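Local coordinates for kappa-carrageenase (Pseudoalteromonas carrageenovora, PDB 5OCQ), which cleaves kappa-carrageenan internally, hydrolysing the (1->4)-beta-D-linkages between D-galactose 4-sulfate and 3,6-anhydro-D-galactose units, at residues A[117-122]-A[229-234]; A[43-48]-A[88-93]. The protein carries 1 engineered substitution. All blocks are in the same frame, centred on the assembly; numbering follows the deposited sequence.

Contact 1 (117-122 with 229-234) and contact 2 (43-48 with 88-93) lie about 10 Å apart, measured between centres, and both are largely buried. Contact 1 is the more central, about 3 Å from the centre of the chain against about 12 Å for contact 2, which reaches partly exposed K46. Strands 227-235 and 77-97 are neighbours, so the contacts meet directly: Q233 O and S88 OG are 2.6 Å apart, probably hydrogen-bonded. Contact 1 is a regular antiparallel pair with an indole beneath the sugar ring, whereas contact 2 is a single parallel bridge completed by indole packing and a water. Both touch the same sulfated galactose, at its ring and its sulfate respectively.

Contact 1 of 2, residues A[117-122]-A[229-234]; sequences PAFWMY and LTLSQG. With G4S (4-O-sulfo-beta-D-galactopyranose), chain C; 9RN (3,6-anhydro-alpha-D-galactopyranose), chain B.
A118 and W120 pair with S232 and T230 as antiparallel hydrogen-bonded pairs, the short strand axes approaching to 4.6 Å at 148°. Four backbone bonds join them; T230 N to W120 O, at 2.7 Å, and A118 N to S232 O, at 2.8 Å, are the shorter two. Alternation then sends side chains to two faces.

On one, F119 lies across L229 and L231: its CE1 meets L229 CD1 and its CD1 meets L231 CD2, each at 3.6 Å. F119 and L229 of this layer pack on strands 100-107 and 260-272, the interior of the GH16 catalytic beta-jellyroll domain that this chain represents.

The other face lines the carbohydrate cleft. W120 takes chi1 59°, CG lying between its backbone N and carbonyl carbon, which carries the indole up beside T230. CB of T230 sits under the five-membered ring, 4.0 Å from its centroid, a CH-pi contact, while the sulfated galactose lies over the opposite face, its C4 3.8 Å from W120 CH2. W120 NE1 donates to S232 OG at 3.0 Å with an N-H...O angle of 159°, a bond that restrains rotation of the indole. Alongside, Y122 turns one ring face to W120 CH2 and an edge to T230 OG1; its hydroxyl bonds to E38. Both rings also touch the neighbouring anhydro-galactose.

W120 also touches the nucleophile E139 and active-site D141. An indole backed by threonine and tied by its N-H to serine is likely to be held in place as an aromatic floor, consistent with placing the galactose, itself hydrogen-bonded to E139, beside the nucleophile.

Contact 2 of 2, residues A[43-48]-A[88-93]; sequences WSWKNE and SGVAKS. With G4S (4-O-sulfo-beta-D-galactopyranose), chain C.
W45 and S88 form a parallel bridge, and the backbone bonds around it fix the register. S88 N donates to S44 O at 3.0 Å, and K46 N returns a bond to S88 O at 3.1 Å, with an N-H...O angle of 167°, so S88 is held through both its amide and its carbonyl. Beyond the bridge direct pairing stops and water 1 takes over: it accepts from V90 N and can donate to K46 O, 2.9 Å from each, though other acceptors compete for its protons.

Aromatic packing makes a second group of contacts. V90 crosses W45 at about a right angle, its CB over the six-membered ring, 3.7 Å from the centroid and 11° off the normal, a CH-pi contact that V90 CG1 extends toward CG and CD2. The edge of W43 meets the opposite face, NE1 3.1 Å above the W45 plane and offset toward its rim. With chi1 at -56°, W45 has CG beside its own backbone N, and its ring extends to G89, whose O is 3.2 Å from W45 CZ3. An alanine in place of W45 would probably leave both V90 and the W43 indole without their packing partner, setting W43 free to shift at the cleft.

The bridge fastens strand 43-45 to strand 77-97 of the GH16 jellyroll, next to strand 227-235, where S232 also touches W45.

Toward the cleft, W43 presents its ring edge to the sulfate of the galactose, CH2 3.5 Å from O9, a contact rather than a hydrogen bond, close to R236, the substrate-recognition residue that hydrogen-bonds the sugar.

Among the polar side chains, S88 OG, besides its link to strand 227-235, hydrogen-bonds T61 OG1, and K46 NZ makes a salt bridge with E64.

Contact 1 of 2, residues A[117-122]-A[229-234]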
loop_
_atom_site.group_PDB
_atom_site.type_symbol
_atom_site.label_atom_id
_atom_site.label_comp_id
_atom_site.label_asym_id
_atom_site.label_seq_id
_atom_site.Cartn_x
_atom_site.Cartn_y
_atom_site.Cartn_z
ATOM N N PRO A 117 -8.380 1.127 -1.080
ATOM C CA PRO A 117 -7.363 1.043 -2.136
ATOM C C PRO A 117 -6.036 1.640 -1.652
ATOM O O PRO A 117 -6.017 2.673 -0.962
ATOM C CB PRO A 117 -7.910 1.919 -3.238
ATOM C CG PRO A 117 -9.385 1.980 -2.969
ATOM C CD PRO A 117 -9.526 1.960 -1.485
ATOM N N ALA A 118 -4.941 0.938 -1.927
ATOM C CA ALA A 118 -3.635 1.465 -1.494
ATOM C C ALA A 118 -2.569 1.258 -2.514
ATOM O O ALA A 118 -2.561 0.288 -3.308
ATOM C CB ALA A 118 -3.252 0.715 -0.294
ATOM N N PHE A 119 -1.567 2.167 -2.493
ATOM C CA PHE A 119 -0.404 2.076 -3.381
ATOM C C PHE A 119 0.769 2.329 -2.445
ATOM O O PHE A 119 0.746 3.322 -1.691
ATOM C CB PHE A 119 -0.490 3.164 -4.494
ATOM C CG PHE A 119 0.726 3.327 -5.388
ATOM C CD1 PHE A 119 1.463 2.199 -5.880
ATOM C CD2 PHE A 119 1.072 4.591 -5.892
ATOM C CE1 PHE A 119 2.493 2.412 -6.751
ATOM C CE2 PHE A 119 2.164 4.783 -6.729
ATOM C CZ PHE A 119 2.877 3.689 -7.199
ATOM N N TRP A 120 1.662 1.373 -2.301
ATOM C CA TRP A 120 2.608 1.307 -1.183
ATOM C C TRP A 120 3.779 0.406 -1.522
ATOM O O TRP A 120 3.784 -0.201 -2.620
ATOM C CB TRP A 120 1.967 0.903 0.138
ATOM C CG TRP A 120 1.288 -0.457 0.116
ATOM C CD1 TRP A 120 0.222 -0.811 -0.661
ATOM C CD2 TRP A 120 1.596 -1.592 0.935
ATOM N NE1 TRP A 120 -0.173 -2.133 -0.384
ATOM C CE2 TRP A 120 0.678 -2.640 0.564
ATOM C CE3 TRP A 120 2.562 -1.869 1.909
ATOM C CZ2 TRP A 120 0.707 -3.889 1.209
ATOM C CZ3 TRP A 120 2.549 -3.075 2.564
ATOM C CH2 TRP A 120 1.654 -4.079 2.180
ATOM N N MET A 121 4.810 0.424 -0.679
ATOM C CA MET A 121 5.984 -0.441 -0.932
ATOM C C MET A 121 6.504 -0.902 0.436
ATOM O O MET A 121 6.439 -0.145 1.434
ATOM C CB MET A 121 7.070 0.242 -1.780
ATOM C CG MET A 121 7.677 1.440 -1.109
ATOM S SD MET A 121 8.737 2.398 -2.244
ATOM C CE MET A 121 7.494 3.416 -2.959
ATOM N N TYR A 122 7.036 -2.140 0.503
ATOM C CA TYR A 122 7.468 -2.708 1.808
ATOM C C TYR A 122 8.561 -3.688 1.653
ATOM O O TYR A 122 8.642 -4.389 0.645
ATOM C CB TYR A 122 6.292 -3.277 2.577
ATOM C CG TYR A 122 5.684 -4.571 2.029
ATOM C CD1 TYR A 122 5.027 -4.635 0.793
ATOM C CD2 TYR A 122 5.785 -5.777 2.733
ATOM C CE1 TYR A 122 4.441 -5.820 0.376
ATOM C CE2 TYR A 122 5.172 -7.002 2.273
ATOM C CZ TYR A 122 4.525 -7.006 1.084
ATOM O OH TYR A 122 3.932 -8.195 0.688
ATOM N N LEU A 229 7.069 -2.958 -4.691
ATOM C CA LEU A 229 6.041 -1.980 -4.962
ATOM C C LEU A 229 4.691 -2.649 -5.154
ATOM O O LEU A 229 4.618 -3.615 -5.941
ATOM C CB LEU A 229 6.426 -1.270 -6.280
ATOM C CG LEU A 229 5.564 -0.062 -6.627
ATOM C CD1 LEU A 229 5.588 1.036 -5.512
ATOM C CD2 LEU A 229 5.931 0.511 -7.989
ATOM N N THR A 230 3.647 -2.151 -4.490
ATOM C CA THR A 230 2.424 -2.915 -4.317
ATOM C C THR A 230 1.204 -2.043 -4.609
ATOM O O THR A 230 1.074 -0.907 -4.084
ATOM C CB THR A 230 2.415 -3.509 -2.871
ATOM O OG1 THR A 230 3.605 -4.264 -2.659
ATOM C CG2 THR A 230 1.212 -4.469 -2.600
ATOM N N LEU A 231 0.208 -2.651 -5.246
ATOM C CA LEU A 231 -1.136 -2.098 -5.375
ATOM C C LEU A 231 -2.083 -3.128 -4.747
ATOM O O LEU A 231 -1.971 -4.344 -5.032
ATOM C CB LEU A 231 -1.556 -1.939 -6.871
ATOM C CG LEU A 231 -0.799 -0.825 -7.615
ATOM C CD1 LEU A 231 -0.714 -1.135 -9.151
ATOM C CD2 LEU A 231 -1.383 0.531 -7.353
ATOM N N SER A 232 -2.990 -2.708 -3.869
ATOM C CA SER A 232 -3.845 -3.702 -3.223
ATOM C C SER A 232 -5.121 -3.036 -2.665
ATOM O O SER A 232 -5.128 -1.801 -2.513
ATOM C CB SER A 232 -3.038 -4.362 -2.078
ATOM O OG SER A 232 -2.745 -3.446 -0.996
ATOM N N GLN A 233 -6.139 -3.854 -2.314
ATOM C CA GLN A 233 -7.381 -3.316 -1.718
ATOM C C GLN A 233 -7.580 -4.066 -0.403
ATOM O O GLN A 233 -7.728 -5.313 -0.410
ATOM C CB GLN A 233 -8.594 -3.382 -2.703
ATOM C CG GLN A 233 -9.820 -2.689 -2.074
ATOM C CD GLN A 233 -10.794 -2.397 -3.159
ATOM O OE1 GLN A 233 -10.649 -1.424 -3.897
ATOM N NE2 GLN A 233 -11.688 -3.298 -3.374
ATOM N N GLY A 234 -7.565 -3.338 0.723
ATOM C CA GLY A 234 -7.798 -3.923 1.995
ATOM C C GLY A 234 -9.140 -3.623 2.635
ATOM O O GLY A 234 -9.873 -2.799 2.143
HETATM C C1 G4S C . -0.065 -0.045 6.370
HETATM C C2 G4S C . 0.142 -1.476 6.844
HETATM C C3 G4S C . 0.401 -2.483 5.703
HETATM C C4 G4S C . -0.656 -2.234 4.606
HETATM C C5 G4S C . -0.605 -0.762 4.152
HETATM C C6 G4S C . -1.429 -0.397 2.949
HETATM O O1 G4S C . -0.692 0.689 7.463
HETATM O O2 G4S C . 1.346 -1.529 7.697
HETATM O O4 G4S C . -1.926 -2.429 5.263
HETATM O O5 G4S C . -1.030 0.055 5.277
HETATM O O6 G4S C . -2.831 -0.295 3.263
HETATM S S G4S C . -2.983 -3.670 4.928
HETATM O O7 G4S C . -2.708 -4.147 3.545
HETATM O O8 G4S C . -2.695 -4.706 5.992
HETATM O O9 G4S C . -4.290 -2.990 5.001
HETATM C C2 9RN B . 0.832 -6.105 6.082
HETATM C C4 9RN B . 2.533 -6.665 7.811
HETATM C C5 9RN B . 3.274 -5.450 7.317
HETATM C C6 9RN B . 3.911 -6.016 6.066
HETATM O O5 9RN B . 2.288 -4.419 7.009
HETATM O O3 9RN B . 2.979 -6.980 5.584
HETATM C C3 9RN B . 1.898 -7.092 6.501
HETATM O O2 9RN B . -0.320 -6.231 7.005
HETATM C C1 9RN B . 1.348 -4.688 5.987
HETATM O O1 9RN B . 0.302 -3.774 6.234
#

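Contact 2 of 2, residues A[43-48]-A[88-93]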
loop_
_atom_site.group_PDB
_atom_site.type_symbol
_atom_site.label_atom_id
_atom_site.label_comp_id
_atom_site.label_asym_id
_atom_site.label_seq_id
_atom_site.Cartn_x
_atom_site.Cartn_y
_atom_site.Cartn_z
ATOM N N TRP A 43 -8.299 -10.948 5.407
ATOM C CA TRP A 43 -8.783 -11.368 4.085
ATOM C C TRP A 43 -7.715 -12.301 3.504
ATOM O O TRP A 43 -6.634 -12.373 4.055
ATOM C CB TRP A 43 -9.042 -10.197 3.155
ATOM C CG TRP A 43 -7.860 -9.249 3.043
ATOM C CD1 TRP A 43 -6.821 -9.345 2.143
ATOM C CD2 TRP A 43 -7.487 -8.165 3.925
ATOM N NE1 TRP A 43 -5.854 -8.423 2.437
ATOM C CE2 TRP A 43 -6.290 -7.603 3.428
ATOM C CE3 TRP A 43 -8.131 -7.496 5.011
ATOM C CZ2 TRP A 43 -5.606 -6.556 4.100
ATOM C CZ3 TRP A 43 -7.483 -6.405 5.593
ATOM C CH2 TRP A 43 -6.266 -5.931 5.117
ATOM N N SER A 44 -8.018 -12.931 2.364
ATOM C CA SER A 44 -6.976 -13.752 1.697
ATOM C C SER A 44 -6.893 -13.264 0.266
ATOM O O SER A 44 -7.957 -12.916 -0.342
ATOM C CB SER A 44 -7.277 -15.244 1.739
ATOM O OG SER A 44 -7.353 -15.646 3.101
ATOM N N TRP A 45 -5.689 -13.305 -0.336
ATOM C CA TRP A 45 -5.508 -12.880 -1.744
ATOM C C TRP A 45 -5.893 -13.995 -2.683
ATOM O O TRP A 45 -5.516 -15.158 -2.480
ATOM C CB TRP A 45 -4.069 -12.490 -1.981
ATOM C CG TRP A 45 -3.532 -11.432 -1.066
ATOM C CD1 TRP A 45 -2.436 -11.557 -0.251
ATOM C CD2 TRP A 45 -4.007 -10.093 -0.892
ATOM N NE1 TRP A 45 -2.191 -10.377 0.402
ATOM C CE2 TRP A 45 -3.115 -9.433 0.001
ATOM C CE3 TRP A 45 -5.047 -9.343 -1.451
ATOM C CZ2 TRP A 45 -3.292 -8.070 0.380
ATOM C CZ3 TRP A 45 -5.239 -8.029 -1.033
ATOM C CH2 TRP A 45 -4.361 -7.385 -0.161
ATOM N N LYS A 46 -6.567 -13.657 -3.772
ATOM C CA LYS A 46 -6.748 -14.602 -4.886
ATOM C C LYS A 46 -6.343 -13.953 -6.201
ATOM O O LYS A 46 -6.750 -12.847 -6.514
ATOM C CB LYS A 46 -8.196 -15.049 -5.032
ATOM C CG LYS A 46 -8.742 -15.838 -3.801
ATOM C CD LYS A 46 -10.209 -16.214 -3.929
ATOM C CE LYS A 46 -10.577 -17.163 -5.011
ATOM N NZ LYS A 46 -12.015 -17.546 -4.821
ATOM N N ASN A 47 -5.598 -14.711 -7.030
ATOM C CA ASN A 47 -5.235 -14.303 -8.360
ATOM C C ASN A 47 -6.461 -13.923 -9.181
ATOM O O ASN A 47 -6.403 -12.956 -9.957
ATOM C CB ASN A 47 -4.449 -15.464 -9.017
ATOM C CG ASN A 47 -4.147 -15.228 -10.469
ATOM O OD1 ASN A 47 -3.207 -14.628 -10.816
ATOM N ND2 ASN A 47 -5.087 -15.639 -11.293
ATOM N N GLU A 48 -7.593 -14.632 -8.972
ATOM C CA GLU A 48 -8.848 -14.393 -9.712
ATOM C C GLU A 48 -9.424 -13.016 -9.418
ATOM O O GLU A 48 -10.227 -12.480 -10.220
ATOM C CB GLU A 48 -9.866 -15.505 -9.366
ATOM C CG GLU A 48 -9.358 -16.946 -9.862
ATOM C CD GLU A 48 -8.258 -17.730 -8.981
ATOM O OE1 GLU A 48 -7.932 -17.265 -7.920
ATOM O OE2 GLU A 48 -7.947 -18.937 -9.465
ATOM N N SER A 88 -9.608 -10.679 -1.545
ATOM C CA SER A 88 -9.299 -9.453 -2.220
ATOM C C SER A 88 -8.142 -9.594 -3.203
ATOM O O SER A 88 -7.710 -10.755 -3.494
ATOM C CB SER A 88 -9.049 -8.329 -1.211
ATOM O OG SER A 88 -9.102 -7.060 -1.844
ATOM N N GLY A 89 -7.727 -8.511 -3.856
ATOM C CA GLY A 89 -6.804 -8.520 -4.933
ATOM C C GLY A 89 -5.532 -7.683 -4.608
ATOM O O GLY A 89 -5.614 -6.591 -3.916
ATOM N N VAL A 90 -4.405 -8.191 -5.123
ATOM C CA VAL A 90 -3.090 -7.534 -4.924
ATOM C C VAL A 90 -2.233 -7.687 -6.201
ATOM O O VAL A 90 -2.371 -8.676 -6.924
ATOM C CB VAL A 90 -2.338 -8.200 -3.705
ATOM C CG1 VAL A 90 -2.093 -9.724 -3.871
ATOM C CG2 VAL A 90 -1.043 -7.504 -3.338
ATOM N N ALA A 91 -1.325 -6.747 -6.449
ATOM C CA ALA A 91 -0.277 -6.865 -7.396
ATOM C C ALA A 91 0.999 -6.327 -6.694
ATOM O O ALA A 91 1.097 -5.108 -6.478
ATOM C CB ALA A 91 -0.544 -6.032 -8.618
ATOM N N LYS A 92 1.918 -7.253 -6.395
ATOM C CA LYS A 92 3.195 -6.920 -5.711
ATOM C C LYS A 92 4.336 -7.119 -6.693
ATOM O O LYS A 92 4.506 -8.247 -7.206
ATOM C CB LYS A 92 3.330 -7.781 -4.483
ATOM C CG LYS A 92 4.667 -7.629 -3.725
ATOM C CD LYS A 92 4.801 -8.754 -2.638
ATOM C CE LYS A 92 5.936 -8.703 -1.638
ATOM N NZ LYS A 92 5.923 -10.028 -0.838
ATOM N N SER A 93 5.190 -6.124 -6.912
ATOM C CA SER A 93 6.306 -6.334 -7.815
ATOM C C SER A 93 7.235 -7.416 -7.289
ATOM O O SER A 93 7.589 -7.391 -6.097
ATOM C CB SER A 93 7.036 -5.006 -8.159
ATOM O OG SER A 93 7.797 -4.495 -7.071
HETATM C C1 G4S C . -0.065 -0.045 6.370
HETATM C C2 G4S C . 0.142 -1.476 6.844
HETATM C C3 G4S C . 0.401 -2.483 5.703
HETATM C C4 G4S C . -0.656 -2.234 4.606
HETATM C C5 G4S C . -0.605 -0.762 4.152
HETATM C C6 G4S C . -1.429 -0.397 2.949
HETATM O O1 G4S C . -0.692 0.689 7.463
HETATM O O2 G4S C . 1.346 -1.529 7.697
HETATM O O4 G4S C . -1.926 -2.429 5.263
HETATM O O5 G4S C . -1.030 0.055 5.277
HETATM O O6 G4S C . -2.831 -0.295 3.263
HETATM S S G4S C . -2.983 -3.670 4.928
HETATM O O7 G4S C . -2.708 -4.147 3.545
HETATM O O8 G4S C . -2.695 -4.706 5.992
HETATM O O9 G4S C . -4.290 -2.990 5.001
HETATM O O HOH W 1 -4.943 -10.603 -6.701
#